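Local structure of FERM, ARHGEF and pleckstrin domain-containing protein 2 (Mus musculus, 6D2K) at residues A[179-182]-A[183-187]; A[93-97]-A[98-102]. The protein acts as a guanine nucleotide exchange factor that activates RAC1, and takes part in semaphorin responses and actin remodelling, the present chain being its FERM domain. One frame throughout, in Å; residues are numbered along the deposited sequence.

Both contacts are local and belong to the helical central lobe of the FERM domain, their centres about 11 Å apart. Interaction 2 comes first along the chain, where the loop after strand 79-85 of the ubiquitin-like lobe turns into helix 98-113; interaction 1 follows on helix 176-187, near the end of the same lobe. They touch directly: Leu184 CD1 packs on Arg101 CB at 3.9 Å, and Asp180 lies against Tyr102. The ring of Phe181 also reaches Gly93. Helix 176-187 thus packs on the start of helix 98-113 and on the segment leading into it, bringing together an early and a late part of the central lobe.

Interaction 1 of 2, residues A[179-182]-A[183-187]; sequences SDFQ and VLEIA
Phe181 and Glu185, one helical turn apart, run side by side in the same direction. Glu185 CG lies over one face of the phenyl ring in a CH-pi contact, 3.8 Å from the ring centroid and displaced toward the rim near CE2 and CZ. With CG anti to the backbone N (chi1 179°), the Phe181 ring stands out from the helix, and Glu185 CG leans back onto it. The bend at chi2 (-61°) then turns the carboxylate outward, above the same face but beyond the rim, its plane 28° from the ring's, with Glu185 OE1 3.7 Å from Phe181 CZ. A salt bridge from OE1 to Arg188 holds it.

Beneath the pair, Glu185 N donates to Phe181 O at 2.9 Å, and Val183, Leu184 and Ile186 bond likewise to Ser179, Asp180 and Gln182. The flanking side chains face the neighbouring helices: Leu184 packs on Leu108 and Asp180 on Ala105, both of helix 98-113, while Ile186 reaches Leu126 of helix 121-136. Ser179 OG bonds back to Thr175 O. These are the i to i+4 bonds and side-chain pairing of an alpha-helix, here packed against two others in the all-helical FERM central lobe.

Interaction 2 of 2, residues A[93-97]-A[98-102]; sequences GQLQE and EYTRY
Arg101 reaches back to Leu95 through its guanidinium group. Arg101 NH1 donates to Leu95 O at 2.8 Å, but the bond is bent (126° at the hydrogen) and weak; the oxygen lies at the guanidinium edge, near its plane. A bend at chi3 (-69°) folds the arginine back over the chain entering the helix, setting one guanidinium face against the peptide between Glu97 and Glu98, with Glu97 O 3.5 Å above the plane. With Arg101 cut back to an alanine, Leu95 O is likely to lose this donor, and the Glu97-Glu98 peptide the group lying over it.

The backbone bonds converge on Glu97 O. Glu97 O accepts Arg101 N at 3.2 Å in a nearly straight bond lying in the carbonyl plane, and a weak, strongly bent one from Thr100 N. Glu97 is therefore the N-cap residue of helix 98-113, which opens the helical central lobe of the FERM domain. One water extends the cap: Glu97 OE2 accepts a hydrogen bond from the water at 3.0 Å, and the water in turn accepts from Tyr99 N at 2.9 Å, giving this first-turn N-H a partner.

The apolar contacts involve Leu95 and Thr100, whose side chains cross at about a right angle. Leu95 CD1 meets the Thr100 methyl CG2 at 3.6 Å. Chi1 of -44° sends OG1 to Glu45 and leaves the methyl, anti to the backbone N, facing Leu95. The Glu45 carboxylate also accepts the backbone N-H groups of Gln96 and Glu97, so a residue of the ubiquitin-like lobe grips both the loop and the first turn of the helix. Arg101 CG continues the packing 4.1 Å from Leu95 CB, while CD lies against the Gly93 carbonyl.

Interaction 1 of 2, residues A[179-182]-A[183-187]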
ATOM      1  N   SER A 179      -1.590  20.409   5.166  1.00 12.29           N
ATOM      2  CA  SER A 179      -2.413  19.356   5.744  1.00 12.44           C
ATOM      3  C   SER A 179      -1.917  17.983   5.328  1.00 13.88           C
ATOM      4  O   SER A 179      -1.826  17.098   6.161  1.00 12.14           O
ATOM      5  CB  SER A 179      -3.882  19.534   5.347  1.00 12.81           C
ATOM      6  OG  SER A 179      -4.333  20.828   5.717  1.00 14.85           O
ATOM      7  N   ASP A 180      -1.582  17.817   4.050  1.00 12.08           N
ATOM      8  CA  ASP A 180      -1.025  16.554   3.573  1.00 11.52           C
ATOM      9  C   ASP A 180       0.277  16.280   4.315  1.00 13.97           C
ATOM     10  O   ASP A 180       0.545  15.151   4.712  1.00 12.93           O
ATOM     11  CB  ASP A 180      -0.707  16.624   2.082  1.00 11.16           C
ATOM     12  CG  ASP A 180      -1.942  16.665   1.203  1.00 13.01           C
ATOM     13  OD1 ASP A 180      -1.775  16.954   0.006  1.00 15.44           O
ATOM     14  OD2 ASP A 180      -3.066  16.433   1.690  1.00 14.06           O
ATOM     15  N   PHE A 181       1.108  17.306   4.488  1.00 12.92           N
ATOM     16  CA  PHE A 181       2.394  17.097   5.140  1.00 13.24           C
ATOM     17  C   PHE A 181       2.192  16.577   6.553  1.00 12.00           C
ATOM     18  O   PHE A 181       2.919  15.689   7.008  1.00 14.97           O
ATOM     19  CB  PHE A 181       3.220  18.394   5.181  1.00 13.28           C
ATOM     20  CG  PHE A 181       4.547  18.220   5.859  1.00 16.20           C
ATOM     21  CD1 PHE A 181       5.567  17.520   5.242  1.00 18.81           C
ATOM     22  CD2 PHE A 181       4.757  18.731   7.126  1.00 20.13           C
ATOM     23  CE1 PHE A 181       6.798  17.355   5.882  1.00 22.60           C
ATOM     24  CE2 PHE A 181       5.980  18.564   7.767  1.00 20.57           C
ATOM     25  CZ  PHE A 181       6.991  17.877   7.147  1.00 21.18           C
ATOM     26  N   GLN A 182       1.203  17.117   7.247  1.00 13.14           N
ATOM     27  CA  GLN A 182       0.923  16.665   8.603  1.00 15.32           C
ATOM     28  C   GLN A 182       0.436  15.220   8.612  1.00 15.37           C
ATOM     29  O   GLN A 182       0.768  14.466   9.509  1.00 15.15           O
ATOM     30  CB  GLN A 182      -0.104  17.568   9.267  1.00 17.73           C
ATOM     31  CG  GLN A 182       0.366  18.995   9.373  1.00 25.41           C
ATOM     32  CD  GLN A 182       0.788  19.337  10.762  1.00 34.53           C
ATOM     33  OE1 GLN A 182       0.221  20.237  11.391  1.00 31.21           O
ATOM     34  NE2 GLN A 182       1.774  18.607  11.274  1.00 30.46           N
ATOM     35  N   VAL A 183      -0.377  14.845   7.632  1.00 12.03           N
ATOM     36  CA  VAL A 183      -0.833  13.454   7.540  1.00 13.08           C
ATOM     37  C   VAL A 183       0.378  12.521   7.412  1.00 13.43           C
ATOM     38  O   VAL A 183       0.466  11.496   8.115  1.00 12.85           O
ATOM     39  CB  VAL A 183      -1.832  13.257   6.376  1.00 10.62           C
ATOM     40  CG1 VAL A 183      -2.047  11.763   6.085  1.00 13.45           C
ATOM     41  CG2 VAL A 183      -3.158  13.934   6.690  1.00 11.15           C
ATOM     42  N   LEU A 184       1.313  12.891   6.535  1.00 11.49           N
ATOM     43  CA  LEU A 184       2.514  12.095   6.297  1.00 11.66           C
ATOM     44  C   LEU A 184       3.386  12.022   7.552  1.00 14.46           C
ATOM     45  O   LEU A 184       3.948  10.974   7.871  1.00 13.61           O
ATOM     46  CB  LEU A 184       3.344  12.628   5.121  1.00 14.59           C
ATOM     47  CG  LEU A 184       2.630  12.881   3.791  1.00 22.53           C
ATOM     48  CD1 LEU A 184       3.631  13.119   2.666  1.00 18.36           C
ATOM     49  CD2 LEU A 184       1.685  11.757   3.437  1.00 22.82           C
ATOM     50  N   GLU A 185       3.493  13.146   8.253  1.00 13.80           N
ATOM     51  CA  GLU A 185       4.326  13.226   9.452  1.00 15.82           C
ATOM     52  C   GLU A 185       3.799  12.347  10.580  1.00 15.69           C
ATOM     53  O   GLU A 185       4.574  11.665  11.283  1.00 16.50           O
ATOM     54  CB  GLU A 185       4.418  14.684   9.911  1.00 16.07           C
ATOM     55  CG  GLU A 185       5.541  15.426   9.232  1.00 23.31           C
ATOM     56  CD  GLU A 185       6.892  14.794   9.540  1.00 28.90           C
ATOM     57  OE1 GLU A 185       7.654  14.515   8.590  1.00 34.40           O
ATOM     58  OE2 GLU A 185       7.178  14.557  10.735  1.00 36.37           O
ATOM     59  N   ILE A 186       2.485  12.364  10.759  1.00 14.56           N
ATOM     60  CA  ILE A 186       1.830  11.525  11.753  1.00 14.87           C
ATOM     61  C   ILE A 186       1.944  10.055  11.347  1.00 16.36           C
ATOM     62  O   ILE A 186       2.385   9.217  12.131  1.00 13.35           O
ATOM     63  CB  ILE A 186       0.342  11.888  11.902  1.00 14.78           C
ATOM     64  CG1 ILE A 186       0.192  13.262  12.568  1.00 14.95           C
ATOM     65  CG2 ILE A 186      -0.383  10.830  12.713  1.00 18.87           C
ATOM     66  CD1 ILE A 186      -1.209  13.880  12.418  1.00 18.09           C
ATOM     67  N   ALA A 187       1.560   9.752  10.111  1.00 13.74           N
ATOM     68  CA  ALA A 187       1.518   8.360   9.652  1.00 14.53           C
ATOM     69  C   ALA A 187       2.866   7.663   9.642  1.00 15.47           C
ATOM     70  O   ALA A 187       2.939   6.476   9.949  1.00 12.98           O
ATOM     71  CB  ALA A 187       0.901   8.291   8.276  1.00 12.44           C
TER

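Interaction 2 of 2, residues A[93-97]-A[98-102]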
ATOM      1  N   GLY A  93       7.416  12.934   3.428  1.00 14.54           N
ATOM      2  CA  GLY A  93       7.392  14.385   3.367  1.00 17.23           C
ATOM      3  C   GLY A  93       8.512  14.906   2.483  1.00 15.72           C
ATOM      4  O   GLY A  93       8.431  16.018   1.935  1.00 18.33           O
ATOM      5  N   GLN A  94       9.563  14.096   2.334  1.00 16.32           N
ATOM      6  CA  GLN A  94      10.687  14.467   1.477  1.00 18.50           C
ATOM      7  C   GLN A  94      10.555  14.056  -0.003  1.00 18.08           C
ATOM      8  O   GLN A  94      11.478  14.249  -0.790  1.00 20.88           O
ATOM      9  CB  GLN A  94      12.008  13.986   2.089  1.00 25.56           C
ATOM     10  CG  GLN A  94      12.274  14.585   3.465  1.00 26.14           C
ATOM     11  CD  GLN A  94      12.209  16.106   3.469  1.00 30.49           C
ATOM     12  OE1 GLN A  94      12.922  16.774   2.721  1.00 36.83           O
ATOM     13  NE2 GLN A  94      11.344  16.659   4.311  1.00 31.50           N
ATOM     14  N   LEU A  95       9.404  13.511  -0.388  1.00 14.41           N
ATOM     15  CA  LEU A  95       9.117  13.335  -1.805  1.00 17.57           C
ATOM     16  C   LEU A  95       9.217  14.686  -2.521  1.00 19.67           C
ATOM     17  O   LEU A  95       8.895  15.730  -1.949  1.00 16.78           O
ATOM     18  CB  LEU A  95       7.733  12.724  -2.005  1.00 17.73           C
ATOM     19  CG  LEU A  95       7.538  11.265  -1.580  1.00 18.92           C
ATOM     20  CD1 LEU A  95       6.055  10.982  -1.401  1.00 19.95           C
ATOM     21  CD2 LEU A  95       8.145  10.315  -2.615  1.00 18.36           C
ATOM     22  N   GLN A  96       9.648  14.670  -3.776  1.00 18.71           N
ATOM     23  CA  GLN A  96       9.995  15.914  -4.473  1.00 19.23           C
ATOM     24  C   GLN A  96       8.830  16.813  -4.875  1.00 22.13           C
ATOM     25  O   GLN A  96       8.991  18.029  -4.971  1.00 21.95           O
ATOM     26  CB  GLN A  96      10.831  15.601  -5.713  1.00 21.59           C
ATOM     27  CG  GLN A  96      12.068  14.790  -5.421  1.00 27.94           C
ATOM     28  CD  GLN A  96      13.310  15.634  -5.474  1.00 38.46           C
ATOM     29  OE1 GLN A  96      14.096  15.537  -6.417  1.00 42.68           O
ATOM     30  NE2 GLN A  96      13.494  16.485  -4.465  1.00 34.24           N
ATOM     31  N   GLU A  97       7.664  16.223  -5.124  1.00 20.46           N
ATOM     32  CA  GLU A  97       6.520  16.980  -5.619  1.00 19.19           C
ATOM     33  C   GLU A  97       5.370  17.004  -4.641  1.00 20.43           C
ATOM     34  O   GLU A  97       5.056  15.982  -4.016  1.00 15.87           O
ATOM     35  CB  GLU A  97       6.013  16.386  -6.935  1.00 20.96           C
ATOM     36  CG  GLU A  97       7.011  16.455  -8.062  1.00 22.21           C
ATOM     37  CD  GLU A  97       7.250  17.876  -8.530  1.00 29.24           C
ATOM     38  OE1 GLU A  97       8.261  18.105  -9.221  1.00 33.58           O
ATOM     39  OE2 GLU A  97       6.432  18.762  -8.201  1.00 29.21           O
ATOM     40  N   GLU A  98       4.728  18.164  -4.537  1.00 16.19           N
ATOM     41  CA  GLU A  98       3.506  18.308  -3.764  1.00 16.96           C
ATOM     42  C   GLU A  98       2.473  17.278  -4.238  1.00 15.41           C
ATOM     43  O   GLU A  98       1.766  16.691  -3.429  1.00 15.02           O
ATOM     44  CB  GLU A  98       2.966  19.746  -3.871  1.00 18.83           C
ATOM     45  CG  GLU A  98       1.683  20.000  -3.084  1.00 18.16           C
ATOM     46  CD  GLU A  98       1.281  21.473  -3.049  1.00 22.83           C
ATOM     47  OE1 GLU A  98       2.125  22.305  -2.642  1.00 27.05           O
ATOM     48  OE2 GLU A  98       0.117  21.785  -3.397  1.00 20.94           O
ATOM     49  N   TYR A  99       2.409  17.035  -5.542  1.00 16.60           N
ATOM     50  CA  TYR A  99       1.413  16.099  -6.062  1.00 19.12           C
ATOM     51  C   TYR A  99       1.632  14.681  -5.523  1.00 17.39           C
ATOM     52  O   TYR A  99       0.676  13.981  -5.195  1.00 15.48           O
ATOM     53  CB  TYR A  99       1.400  16.094  -7.593  1.00 18.99           C
ATOM     54  CG  TYR A  99       0.345  15.189  -8.174  1.00 17.63           C
ATOM     55  CD1 TYR A  99      -0.999  15.478  -8.003  1.00 18.13           C
ATOM     56  CD2 TYR A  99       0.694  14.055  -8.885  1.00 19.09           C
ATOM     57  CE1 TYR A  99      -1.974  14.657  -8.522  1.00 23.69           C
ATOM     58  CE2 TYR A  99      -0.276  13.229  -9.418  1.00 21.16           C
ATOM     59  CZ  TYR A  99      -1.596  13.532  -9.221  1.00 20.23           C
ATOM     60  OH  TYR A  99      -2.557  12.710  -9.750  1.00 23.17           O
ATOM     61  N   THR A 100       2.886  14.269  -5.421  1.00 14.17           N
ATOM     62  CA  THR A 100       3.188  12.930  -4.910  1.00 13.73           C
ATOM     63  C   THR A 100       2.778  12.874  -3.444  1.00 14.31           C
ATOM     64  O   THR A 100       2.237  11.871  -2.980  1.00 13.12           O
ATOM     65  CB  THR A 100       4.682  12.588  -5.008  1.00 14.91           C
ATOM     66  OG1 THR A 100       5.188  12.983  -6.286  1.00 17.14           O
ATOM     67  CG2 THR A 100       4.903  11.080  -4.838  1.00 17.09           C
ATOM     68  N   ARG A 101       3.054  13.940  -2.693  1.00 12.60           N
ATOM     69  CA  ARG A 101       2.691  13.928  -1.282  1.00 11.33           C
ATOM     70  C   ARG A 101       1.180  13.871  -1.110  1.00 13.58           C
ATOM     71  O   ARG A 101       0.676  13.254  -0.164  1.00 13.53           O
ATOM     72  CB  ARG A 101       3.261  15.166  -0.584  1.00 11.74           C
ATOM     73  CG  ARG A 101       4.786  15.189  -0.610  1.00 14.35           C
ATOM     74  CD  ARG A 101       5.345  16.272   0.310  1.00 14.88           C
ATOM     75  NE  ARG A 101       5.085  17.635  -0.154  1.00 14.86           N
ATOM     76  CZ  ARG A 101       5.853  18.307  -1.006  1.00 17.36           C
ATOM     77  NH1 ARG A 101       6.936  17.746  -1.526  1.00 16.52           N
ATOM     78  NH2 ARG A 101       5.536  19.555  -1.342  1.00 19.90           N
ATOM     79  N   TYR A 102       0.473  14.557  -2.005  1.00 12.01           N
ATOM     80  CA  TYR A 102      -0.990  14.499  -2.077  1.00 10.97           C
ATOM     81  C   TYR A 102      -1.460  13.052  -2.297  1.00 12.19           C
ATOM     82  O   TYR A 102      -2.320  12.561  -1.570  1.00 12.21           O
ATOM     83  CB  TYR A 102      -1.494  15.424  -3.189  1.00 13.48           C
ATOM     84  CG  TYR A 102      -2.906  15.167  -3.660  1.00 13.14           C
ATOM     85  CD1 TYR A 102      -3.996  15.333  -2.811  1.00 14.04           C
ATOM     86  CD2 TYR A 102      -3.149  14.775  -4.971  1.00 15.83           C
ATOM     87  CE1 TYR A 102      -5.290  15.103  -3.258  1.00 13.15           C
ATOM     88  CE2 TYR A 102      -4.442  14.555  -5.431  1.00 14.76           C
ATOM     89  CZ  TYR A 102      -5.508  14.724  -4.571  1.00 14.60           C
ATOM     90  OH  TYR A 102      -6.792  14.507  -5.016  1.00 17.41           O
TER
HETATM   91  O   HOH W   1       3.553  18.848  -7.520  1.00 20.09           O